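Local coordinates for receptor-like protein kinase ANXUR1 (Arabidopsis thaliana, PDB 6FIG) that probably phosphorylates proteins on serine or threonine as a membrane receptor in plant reproduction, with an ectodomain of malectin-like type, at residues A[162-167]-A[207-212]; A[196-201]-A[247-252]; A[233-238]-A[285-290]; A[319-322]-A[327-330]. All coordinates share one frame; numbering follows the deposited sequence.

Interaction 1: residues A[162-167]-A[207-212]; sequences PELFDT and LTRTWY
The guanidinium group of Arg209 has Leu164 CD1 beside its NH1, 4.1 Å away and at an oblique angle, while its two faces are filled from within its own segment. Leu207 CD1 lies centrally over one face, 3.7 Å above the plane, and Trp211 CZ2 sits 3.8 Å from the plane on the opposite face. Seen from the indole, Arg209 NH2 lies at the ring edge and in its plane, so the two flat groups are not stacked in parallel. The bend at chi3 (-63°) turns the arginine end back between these two neighbours. Leu164 and Leu207 meet tip to tip, CD1 to CD1 at 4.1 Å, and Pro162 CD reaches Leu207 CD2 at 4.4 Å. Leu207 also packs on Ile159 and Met161 of strand 151-161.

The arginine is gripped by a salt bridge from NE to Asp203 OD2 and a bond from NH2 to Ser243 O. A charged group is thus held flat between apolar surfaces with its polar atoms turned to other partners, and the loops 162-167 and 207-212 meet through van der Waals contacts alone, with no hydrogen bond or ion pair between them, consistent with dispersion and burial rather than charge pairing.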
# COMPACT_ATOMS: atom_id res chain seq x y z
N PRO A 162 8.37 -10.19 1.68
CA PRO A 162 8.71 -11.26 2.61
C PRO A 162 9.48 -12.42 1.95
O PRO A 162 9.58 -12.52 0.71
CB PRO A 162 7.32 -11.78 3.08
CG PRO A 162 6.34 -10.74 2.65
CD PRO A 162 6.92 -10.11 1.43
N GLU A 163 10.04 -13.27 2.80
CA GLU A 163 10.73 -14.47 2.34
C GLU A 163 9.72 -15.53 1.95
O GLU A 163 9.37 -16.40 2.74
CB GLU A 163 11.68 -14.98 3.41
CG GLU A 163 12.81 -14.02 3.70
CD GLU A 163 13.89 -13.98 2.62
OE1 GLU A 163 13.84 -14.71 1.61
OE2 GLU A 163 14.83 -13.18 2.81
N LEU A 164 9.25 -15.45 0.72
CA LEU A 164 8.16 -16.31 0.26
C LEU A 164 8.66 -17.60 -0.38
O LEU A 164 7.84 -18.38 -0.86
CB LEU A 164 7.28 -15.56 -0.72
CG LEU A 164 6.53 -14.38 -0.08
CD1 LEU A 164 5.66 -13.73 -1.14
CD2 LEU A 164 5.71 -14.81 1.12
N PHE A 165 9.98 -17.81 -0.37
CA PHE A 165 10.61 -18.97 -1.03
C PHE A 165 11.33 -19.81 -0.01
O PHE A 165 11.97 -19.31 0.89
CB PHE A 165 11.60 -18.49 -2.10
CG PHE A 165 10.97 -17.58 -3.12
CD1 PHE A 165 10.12 -18.11 -4.08
CD2 PHE A 165 11.15 -16.21 -3.06
CE1 PHE A 165 9.52 -17.28 -5.03
CE2 PHE A 165 10.56 -15.37 -3.99
CZ PHE A 165 9.73 -15.90 -4.97
N ASP A 166 11.19 -21.12 -0.14
CA ASP A 166 11.92 -22.05 0.71
C ASP A 166 12.36 -23.20 -0.21
O ASP A 166 12.84 -22.94 -1.33
CB ASP A 166 11.06 -22.49 1.89
CG ASP A 166 11.87 -23.14 2.99
OD1 ASP A 166 12.88 -22.54 3.42
OD2 ASP A 166 11.50 -24.24 3.42
N THR A 167 12.17 -24.45 0.19
CA THR A 167 12.64 -25.56 -0.61
C THR A 167 11.61 -25.97 -1.66
O THR A 167 10.41 -25.72 -1.52
CB THR A 167 13.03 -26.77 0.25
OG1 THR A 167 11.87 -27.27 0.92
CG2 THR A 167 14.05 -26.40 1.27
N LEU A 207 2.18 -6.29 -2.90
CA LEU A 207 3.31 -6.56 -3.78
C LEU A 207 3.05 -6.19 -5.25
O LEU A 207 3.93 -6.29 -6.07
CB LEU A 207 3.73 -8.04 -3.67
CG LEU A 207 4.25 -8.49 -2.31
CD1 LEU A 207 4.53 -9.99 -2.33
CD2 LEU A 207 5.50 -7.69 -1.94
N THR A 208 1.82 -5.77 -5.55
CA THR A 208 1.41 -5.37 -6.90
C THR A 208 1.82 -6.27 -8.05
O THR A 208 2.05 -5.80 -9.17
CB THR A 208 1.71 -3.87 -7.20
OG1 THR A 208 3.13 -3.61 -7.20
CG2 THR A 208 1.01 -2.97 -6.22
N ARG A 209 1.84 -7.58 -7.79
CA ARG A 209 2.02 -8.58 -8.83
C ARG A 209 0.75 -8.72 -9.65
O ARG A 209 -0.36 -8.69 -9.12
CB ARG A 209 2.31 -9.96 -8.22
CG ARG A 209 3.59 -10.03 -7.41
CD ARG A 209 3.62 -11.26 -6.51
NE ARG A 209 2.55 -11.20 -5.53
CZ ARG A 209 2.37 -12.07 -4.53
NH1 ARG A 209 3.18 -13.10 -4.34
NH2 ARG A 209 1.32 -11.91 -3.74
N THR A 210 0.91 -8.86 -10.96
CA THR A 210 -0.20 -9.13 -11.84
C THR A 210 -0.31 -10.65 -12.02
O THR A 210 0.68 -11.30 -12.27
CB THR A 210 0.01 -8.45 -13.20
OG1 THR A 210 0.15 -7.05 -12.97
CG2 THR A 210 -1.18 -8.66 -14.10
N TRP A 211 -1.52 -11.18 -11.89
CA TRP A 211 -1.76 -12.62 -12.10
C TRP A 211 -2.59 -12.76 -13.39
O TRP A 211 -3.70 -12.26 -13.47
CB TRP A 211 -2.47 -13.24 -10.92
CG TRP A 211 -1.78 -13.08 -9.60
CD1 TRP A 211 -1.68 -11.92 -8.85
CD2 TRP A 211 -1.05 -14.08 -8.88
NE1 TRP A 211 -0.97 -12.17 -7.71
CE2 TRP A 211 -0.56 -13.48 -7.70
CE3 TRP A 211 -0.80 -15.45 -9.10
CZ2 TRP A 211 0.18 -14.18 -6.78
CZ3 TRP A 211 -0.08 -16.14 -8.17
CH2 TRP A 211 0.41 -15.51 -7.03
N TYR A 212 -2.04 -13.42 -14.40
CA TYR A 212 -2.68 -13.44 -15.72
C TYR A 212 -3.49 -14.71 -15.94
O TYR A 212 -3.13 -15.79 -15.45
CB TYR A 212 -1.61 -13.37 -16.79
CG TYR A 212 -0.81 -12.08 -16.77
CD1 TYR A 212 -1.24 -10.98 -17.48
CD2 TYR A 212 0.36 -11.98 -16.03
CE1 TYR A 212 -0.51 -9.80 -17.47
CE2 TYR A 212 1.11 -10.81 -16.01
CZ TYR A 212 0.66 -9.72 -16.73
OH TYR A 212 1.40 -8.57 -16.69

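Interaction 2: residues A[196-201]-A[247-252]; sequences QDIPGS and ADIYKT. With CA (calcium ion), chain H.
Ile198 and Ile249 both carry CG1 anti to the carbonyl carbon, but their second torsions differ: chi2 of Ile198 is extended at 173°, whereas that of Ile249 is folded at -66°. The first therefore sends CD1 straight out from the loop 196-201, and the second bends its own CD1 across that path, so the side chains cross at about a right angle. Their CD1 atoms are 3.3 Å apart, closer than ordinary van der Waals contact, and Ile198 CD1 also lies 3.7 Å from Ile249 CG1. The same methyl also touches Asp248 CB at 4.1 Å. Trp211 packs on Ile249 as well, and Ile198 is hydrogen-bonded through its backbone to Trp211, so the apolar cluster extends to a later part of the same loop.

The backbone of Ile249 has a second task, since its O binds the calcium ion at 2.5 Å. Thr252 binds the metal twice, through O at 2.4 Å and through OG1 at 2.4 Å; a chi1 of 56° places this hydroxyl where both oxygens can reach one ion. Asn192 OD1, Val193 O and Asn365 O complete six protein ligands. Asn192 is in turn steadied by a bond from ND2 to Gln196 O, which links the loop 196-201 to the first shell. The spacing of Ile249 and Thr252 matches that of Pro51 and Thr54 in the chain's other calcium site, with Asn154 probably the counterpart of Asn365, consistent with a calcium site repeated within the malectin-like ectodomain.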
# COMPACT_ATOMS: atom_id res chain seq x y z
N GLN A 196 -9.89 -14.67 -14.21
CA GLN A 196 -9.55 -13.46 -14.95
C GLN A 196 -8.22 -12.88 -14.44
O GLN A 196 -7.79 -13.16 -13.32
CB GLN A 196 -10.65 -12.40 -14.80
CG GLN A 196 -11.98 -12.81 -15.42
CD GLN A 196 -13.07 -11.77 -15.23
OE1 GLN A 196 -14.11 -12.04 -14.62
NE2 GLN A 196 -12.85 -10.57 -15.77
N ASP A 197 -7.60 -12.05 -15.27
CA ASP A 197 -6.43 -11.31 -14.84
C ASP A 197 -6.72 -10.61 -13.51
O ASP A 197 -7.78 -9.98 -13.33
CB ASP A 197 -6.04 -10.21 -15.84
CG ASP A 197 -5.53 -10.73 -17.18
OD1 ASP A 197 -5.28 -11.94 -17.38
OD2 ASP A 197 -5.38 -9.87 -18.09
N ILE A 198 -5.77 -10.69 -12.59
CA ILE A 198 -5.79 -9.94 -11.35
C ILE A 198 -4.75 -8.82 -11.49
O ILE A 198 -3.56 -9.13 -11.57
CB ILE A 198 -5.42 -10.81 -10.14
CG1 ILE A 198 -6.36 -12.01 -10.02
CG2 ILE A 198 -5.46 -9.98 -8.87
CD1 ILE A 198 -5.95 -13.01 -8.96
N PRO A 199 -5.19 -7.54 -11.50
CA PRO A 199 -4.25 -6.42 -11.61
C PRO A 199 -3.46 -6.27 -10.32
O PRO A 199 -3.90 -6.72 -9.25
CB PRO A 199 -5.16 -5.21 -11.83
CG PRO A 199 -6.41 -5.58 -11.10
CD PRO A 199 -6.57 -7.07 -11.25
N GLY A 200 -2.29 -5.64 -10.42
CA GLY A 200 -1.43 -5.41 -9.25
C GLY A 200 -2.13 -4.71 -8.09
O GLY A 200 -1.87 -5.01 -6.92
N SER A 201 -3.06 -3.82 -8.39
CA SER A 201 -3.82 -3.15 -7.34
C SER A 201 -4.63 -4.09 -6.44
O SER A 201 -5.03 -3.72 -5.35
CB SER A 201 -4.74 -2.09 -7.95
OG SER A 201 -5.71 -2.72 -8.77
N ALA A 247 -6.63 -13.78 -2.45
CA ALA A 247 -7.76 -14.71 -2.28
C ALA A 247 -8.41 -15.09 -3.60
O ALA A 247 -8.83 -16.24 -3.78
CB ALA A 247 -8.79 -14.14 -1.35
N ASP A 248 -8.46 -14.15 -4.54
CA ASP A 248 -9.10 -14.42 -5.82
C ASP A 248 -8.43 -15.52 -6.64
O ASP A 248 -9.13 -16.18 -7.41
CB ASP A 248 -9.30 -13.13 -6.64
CG ASP A 248 -10.58 -12.36 -6.23
OD1 ASP A 248 -11.45 -12.87 -5.48
OD2 ASP A 248 -10.74 -11.22 -6.67
N ILE A 249 -7.12 -15.75 -6.46
CA ILE A 249 -6.47 -16.88 -7.11
C ILE A 249 -7.15 -18.18 -6.70
O ILE A 249 -7.47 -19.04 -7.55
CB ILE A 249 -4.96 -16.96 -6.71
CG1 ILE A 249 -4.21 -15.79 -7.34
CG2 ILE A 249 -4.34 -18.32 -7.05
CD1 ILE A 249 -4.14 -15.81 -8.85
N TYR A 250 -7.39 -18.31 -5.40
CA TYR A 250 -7.92 -19.55 -4.81
C TYR A 250 -9.41 -19.74 -5.07
O TYR A 250 -9.89 -20.87 -4.96
CB TYR A 250 -7.56 -19.59 -3.33
CG TYR A 250 -6.07 -19.57 -3.11
CD1 TYR A 250 -5.28 -20.63 -3.53
CD2 TYR A 250 -5.44 -18.48 -2.53
CE1 TYR A 250 -3.92 -20.63 -3.34
CE2 TYR A 250 -4.07 -18.47 -2.33
CZ TYR A 250 -3.30 -19.52 -2.78
OH TYR A 250 -1.94 -19.53 -2.60
N LYS A 251 -10.12 -18.68 -5.45
CA LYS A 251 -11.57 -18.78 -5.73
C LYS A 251 -11.92 -19.21 -7.16
O LYS A 251 -13.12 -19.33 -7.49
CB LYS A 251 -12.27 -17.45 -5.40
CG LYS A 251 -12.22 -17.12 -3.93
CD LYS A 251 -12.80 -15.73 -3.62
CE LYS A 251 -12.57 -15.38 -2.16
NZ LYS A 251 -13.02 -14.00 -1.79
N THR A 252 -10.92 -19.41 -8.01
CA THR A 252 -11.14 -19.96 -9.33
C THR A 252 -10.14 -21.07 -9.61
O THR A 252 -9.02 -21.06 -9.10
CB THR A 252 -11.00 -18.91 -10.44
OG1 THR A 252 -9.72 -18.31 -10.35
CG2 THR A 252 -12.12 -17.86 -10.34
CA CA H . -7.55 -19.37 -9.99

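Interaction 3: residues A[233-238]-A[285-290]; sequences FRINYQ and HFCEFQ
Phe289 CB stands over one face of the Phe233 ring, 3.9 Å from its centroid and 25° off the ring normal, which meets the geometry of a CH-pi contact. The nearest ring atom is Phe233 CE2, 3.6 Å from Phe289 CB, so the methylene is displaced toward the rim. It is this carbon and not the second aromatic ring that covers the face: with chi1 at 56°, Phe289 turns its ring away, toward Ala229 and the region of the calcium ion. Ile235 CD1 occupies the edge of the Phe233 ring, in its plane, and meets Cys287 SG at 3.9 Å, so one methyl joins the two halves of the contact.

Around this shell, Tyr250 backs both Ile235 and Cys287, and Pro327 packs on Ile235. The turn carrying Phe289 is pinned by Glu288, whose OE2 accepts the N-H of Gln290 at 3.0 Å with an angle of 152°, using the anti lone pair. OE2 also accepts from Leu291 N, and OE1 forms a salt bridge with Lys297; this pairing would be expected to stabilise the carboxylate. Farther out, Asn236 and Glu288 both bond through their backbones to Gly325, while Cys287 O receives ND2 of Asn365, a calcium ligand through its own carbonyl. The contact thus lays the loop 233-238 against the last part of strand 278-287 and the residues that follow it, joining loop and strand of the malectin-like beta fold near a calcium ion.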
# COMPACT_ATOMS: atom_id res chain seq x y z
N PHE A 233 -17.94 -17.27 -0.64
CA PHE A 233 -17.04 -18.33 -0.20
C PHE A 233 -15.79 -17.67 0.39
O PHE A 233 -15.25 -16.75 -0.23
CB PHE A 233 -16.63 -19.23 -1.37
CG PHE A 233 -15.88 -20.46 -0.93
CD1 PHE A 233 -16.56 -21.57 -0.46
CD2 PHE A 233 -14.50 -20.49 -0.94
CE1 PHE A 233 -15.88 -22.70 -0.04
CE2 PHE A 233 -13.81 -21.61 -0.52
CZ PHE A 233 -14.50 -22.72 -0.06
N ARG A 234 -15.35 -18.13 1.56
CA ARG A 234 -14.19 -17.54 2.24
C ARG A 234 -12.99 -18.48 2.10
O ARG A 234 -13.12 -19.71 2.25
CB ARG A 234 -14.46 -17.23 3.73
CG ARG A 234 -13.36 -16.33 4.33
CD ARG A 234 -13.58 -15.92 5.78
NE ARG A 234 -12.32 -15.45 6.40
CZ ARG A 234 -11.74 -14.26 6.21
NH1 ARG A 234 -12.28 -13.35 5.40
NH2 ARG A 234 -10.59 -13.96 6.83
N ILE A 235 -11.86 -17.89 1.74
CA ILE A 235 -10.58 -18.58 1.70
C ILE A 235 -10.00 -18.49 3.11
O ILE A 235 -9.76 -17.39 3.62
CB ILE A 235 -9.62 -17.95 0.67
CG1 ILE A 235 -10.26 -17.92 -0.74
CG2 ILE A 235 -8.29 -18.71 0.67
CD1 ILE A 235 -10.73 -19.27 -1.27
N ASN A 236 -9.75 -19.64 3.70
CA ASN A 236 -9.27 -19.76 5.06
C ASN A 236 -7.77 -20.03 5.09
O ASN A 236 -7.32 -21.17 5.09
CB ASN A 236 -10.05 -20.89 5.73
CG ASN A 236 -9.63 -21.12 7.15
OD1 ASN A 236 -8.96 -20.28 7.76
ND2 ASN A 236 -10.02 -22.29 7.70
N TYR A 237 -6.97 -18.97 5.12
CA TYR A 237 -5.52 -19.12 5.01
C TYR A 237 -4.82 -19.90 6.14
O TYR A 237 -3.74 -20.42 5.91
CB TYR A 237 -4.85 -17.74 4.87
CG TYR A 237 -4.95 -17.12 3.48
CD1 TYR A 237 -6.12 -16.52 3.04
CD2 TYR A 237 -3.86 -17.09 2.63
CE1 TYR A 237 -6.21 -15.95 1.78
CE2 TYR A 237 -3.92 -16.51 1.36
CZ TYR A 237 -5.10 -15.92 0.96
OH TYR A 237 -5.16 -15.34 -0.29
N GLN A 238 -5.38 -19.90 7.34
CA GLN A 238 -4.72 -20.49 8.53
C GLN A 238 -3.33 -19.85 8.75
O GLN A 238 -3.26 -18.64 8.90
CB GLN A 238 -4.67 -22.03 8.45
CG GLN A 238 -6.02 -22.68 8.49
CD GLN A 238 -5.93 -24.21 8.65
OE1 GLN A 238 -5.03 -24.86 8.10
NE2 GLN A 238 -6.87 -24.77 9.40
N HIS A 285 -0.59 -23.59 -7.02
CA HIS A 285 -1.51 -23.11 -6.01
C HIS A 285 -2.82 -23.90 -6.08
O HIS A 285 -3.39 -24.04 -7.17
CB HIS A 285 -1.82 -21.63 -6.24
CG HIS A 285 -0.66 -20.71 -6.03
ND1 HIS A 285 -0.39 -20.12 -4.81
CD2 HIS A 285 0.30 -20.30 -6.88
CE1 HIS A 285 0.68 -19.37 -4.93
NE2 HIS A 285 1.12 -19.45 -6.17
N PHE A 286 -3.28 -24.36 -4.92
CA PHE A 286 -4.50 -25.17 -4.85
C PHE A 286 -5.44 -24.68 -3.78
O PHE A 286 -5.01 -24.23 -2.73
CB PHE A 286 -4.18 -26.63 -4.53
CG PHE A 286 -3.29 -27.31 -5.52
CD1 PHE A 286 -3.81 -27.84 -6.70
CD2 PHE A 286 -1.94 -27.53 -5.22
CE1 PHE A 286 -2.98 -28.53 -7.58
CE2 PHE A 286 -1.13 -28.21 -6.10
CZ PHE A 286 -1.64 -28.73 -7.27
N CYS A 287 -6.75 -24.84 -4.00
CA CYS A 287 -7.73 -24.63 -2.97
C CYS A 287 -8.98 -25.34 -3.45
O CYS A 287 -9.48 -25.06 -4.55
CB CYS A 287 -8.02 -23.15 -2.73
SG CYS A 287 -9.24 -22.83 -1.42
N GLU A 288 -9.46 -26.28 -2.65
CA GLU A 288 -10.66 -27.03 -3.00
C GLU A 288 -11.86 -26.25 -2.53
O GLU A 288 -12.04 -26.07 -1.33
CB GLU A 288 -10.65 -28.42 -2.35
CG GLU A 288 -11.89 -29.28 -2.66
CD GLU A 288 -12.06 -29.47 -4.14
OE1 GLU A 288 -11.19 -30.13 -4.74
OE2 GLU A 288 -13.05 -28.95 -4.71
N PHE A 289 -12.69 -25.78 -3.45
CA PHE A 289 -13.89 -25.03 -3.08
C PHE A 289 -15.21 -25.68 -3.49
O PHE A 289 -16.28 -25.11 -3.26
CB PHE A 289 -13.81 -23.57 -3.56
CG PHE A 289 -13.57 -23.40 -5.03
CD1 PHE A 289 -12.34 -22.94 -5.51
CD2 PHE A 289 -14.58 -23.68 -5.96
CE1 PHE A 289 -12.11 -22.77 -6.86
CE2 PHE A 289 -14.35 -23.52 -7.32
CZ PHE A 289 -13.12 -23.06 -7.77
N GLN A 290 -15.16 -26.89 -4.04
CA GLN A 290 -16.39 -27.64 -4.37
C GLN A 290 -16.58 -28.88 -3.51
O GLN A 290 -17.65 -29.08 -2.93
CB GLN A 290 -16.38 -28.01 -5.83
CG GLN A 290 -16.44 -26.79 -6.72
CD GLN A 290 -16.76 -27.13 -8.15
OE1 GLN A 290 -16.07 -27.95 -8.77
NE2 GLN A 290 -17.78 -26.49 -8.70

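Interaction 4: residues A[319-322]-A[327-330]; sequences GWTG and PMYK
A Met-aromatic contact ties the end of helix 317-321 to strand 327-336: Met328 SD lies 4.6 Å from the centroid of the six-membered ring of Trp320, obliquely, at 58° off the normal. The methyl lies over one face of the indole, offset toward the rim, with Met328 CE 3.5 Å from Trp320 CE3. It gets there because the thioether bends at chi3 (-72°), folding CE back toward the indole while SD rests 3.5 Å from Trp320 CB. Thr321 CG2 also touches Met328 SD, at 3.7 Å, so the sulfur rests against two consecutive helix residues.

The element is a tight helix-to-strand connection, with four residues between the segments. Gly322, the first to leave the helix, has a positive phi (88°), which takes the chain out of the helix. Thr321 OG1 has two carbonyl acceptors for its single proton, Glu323 O, the stronger partner, and Ile317 O. Farther along the strand, Lys330 crosses the indole at about a right angle and touches it obliquely through CD, 3.8 Å from Trp320 CZ2. Met328 is bonded through its backbone to Phe286 of the adjacent strand 278-287, on which its side chain also packs.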
# COMPACT_ATOMS: atom_id res chain seq x y z
N GLY A 319 -6.74 -33.96 0.81
CA GLY A 319 -5.72 -34.82 1.41
C GLY A 319 -4.58 -34.02 2.02
O GLY A 319 -4.12 -34.33 3.11
N TRP A 320 -4.14 -32.99 1.30
CA TRP A 320 -3.12 -32.07 1.77
C TRP A 320 -3.59 -31.04 2.78
O TRP A 320 -2.92 -30.83 3.79
CB TRP A 320 -2.53 -31.32 0.58
CG TRP A 320 -1.44 -32.03 -0.14
CD1 TRP A 320 -0.46 -32.80 0.39
CD2 TRP A 320 -1.16 -31.91 -1.53
NE1 TRP A 320 0.42 -33.20 -0.61
CE2 TRP A 320 0.00 -32.66 -1.79
CE3 TRP A 320 -1.79 -31.26 -2.58
CZ2 TRP A 320 0.53 -32.79 -3.08
CZ3 TRP A 320 -1.25 -31.36 -3.85
CH2 TRP A 320 -0.10 -32.12 -4.08
N THR A 321 -4.73 -30.38 2.53
CA THR A 321 -5.14 -29.24 3.39
C THR A 321 -5.98 -29.62 4.60
O THR A 321 -6.00 -28.88 5.59
CB THR A 321 -5.93 -28.19 2.60
OG1 THR A 321 -7.17 -28.75 2.17
CG2 THR A 321 -5.15 -27.73 1.41
N GLY A 322 -6.70 -30.73 4.50
CA GLY A 322 -7.60 -31.18 5.54
C GLY A 322 -9.01 -30.62 5.45
O GLY A 322 -9.88 -31.14 6.12
N PRO A 327 -6.34 -22.71 1.40
CA PRO A 327 -5.43 -22.60 0.27
C PRO A 327 -4.08 -23.22 0.62
O PRO A 327 -3.72 -23.36 1.79
CB PRO A 327 -5.30 -21.09 0.09
CG PRO A 327 -5.38 -20.57 1.48
CD PRO A 327 -6.36 -21.47 2.20
N MET A 328 -3.32 -23.54 -0.42
CA MET A 328 -1.97 -24.06 -0.25
C MET A 328 -1.21 -23.89 -1.54
O MET A 328 -1.77 -23.56 -2.59
CB MET A 328 -2.01 -25.55 0.11
CG MET A 328 -2.67 -26.38 -0.97
SD MET A 328 -2.34 -28.16 -0.88
CE MET A 328 -0.63 -28.20 -1.39
N TYR A 329 0.08 -24.18 -1.47
CA TYR A 329 0.88 -24.30 -2.66
C TYR A 329 1.89 -25.41 -2.47
O TYR A 329 2.19 -25.82 -1.34
CB TYR A 329 1.57 -22.97 -2.99
CG TYR A 329 2.59 -22.57 -1.96
CD1 TYR A 329 2.22 -21.87 -0.83
CD2 TYR A 329 3.93 -22.94 -2.10
CE1 TYR A 329 3.13 -21.52 0.14
CE2 TYR A 329 4.87 -22.59 -1.14
CZ TYR A 329 4.47 -21.86 -0.03
OH TYR A 329 5.34 -21.51 0.97
N LYS A 330 2.40 -25.90 -3.59
CA LYS A 330 3.50 -26.83 -3.57
C LYS A 330 4.53 -26.41 -4.60
O LYS A 330 4.18 -26.10 -5.72
CB LYS A 330 3.06 -28.25 -3.85
CG LYS A 330 4.13 -29.25 -3.41
CD LYS A 330 3.51 -30.50 -2.80
CE LYS A 330 4.57 -31.37 -2.14
NZ LYS A 330 5.48 -32.03 -3.11

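From the N terminus, segment 162-167 follows strand 151-161, and interaction 1 closes the loop to 207-212. Interaction 2 opens inside that span, at 196-201, and ends at 247-252, so the two cross; Trp211 O meets Ile198 N at 2.7 Å where they touch. Interaction 3 starts at 233-238, before interaction 2 has closed, and crosses it in turn, with Tyr250 OH 2.8 Å from His285 ND1. Interaction 4 is local and comes in series after the others, yet Phe286 N to Met328 O at 2.9 Å joins it to interaction 3 across neighbouring strands 278-287 and 327-336. The chain of contacts thereby connects the loop after strand 151-161, the calcium-binding turn and the paired strands.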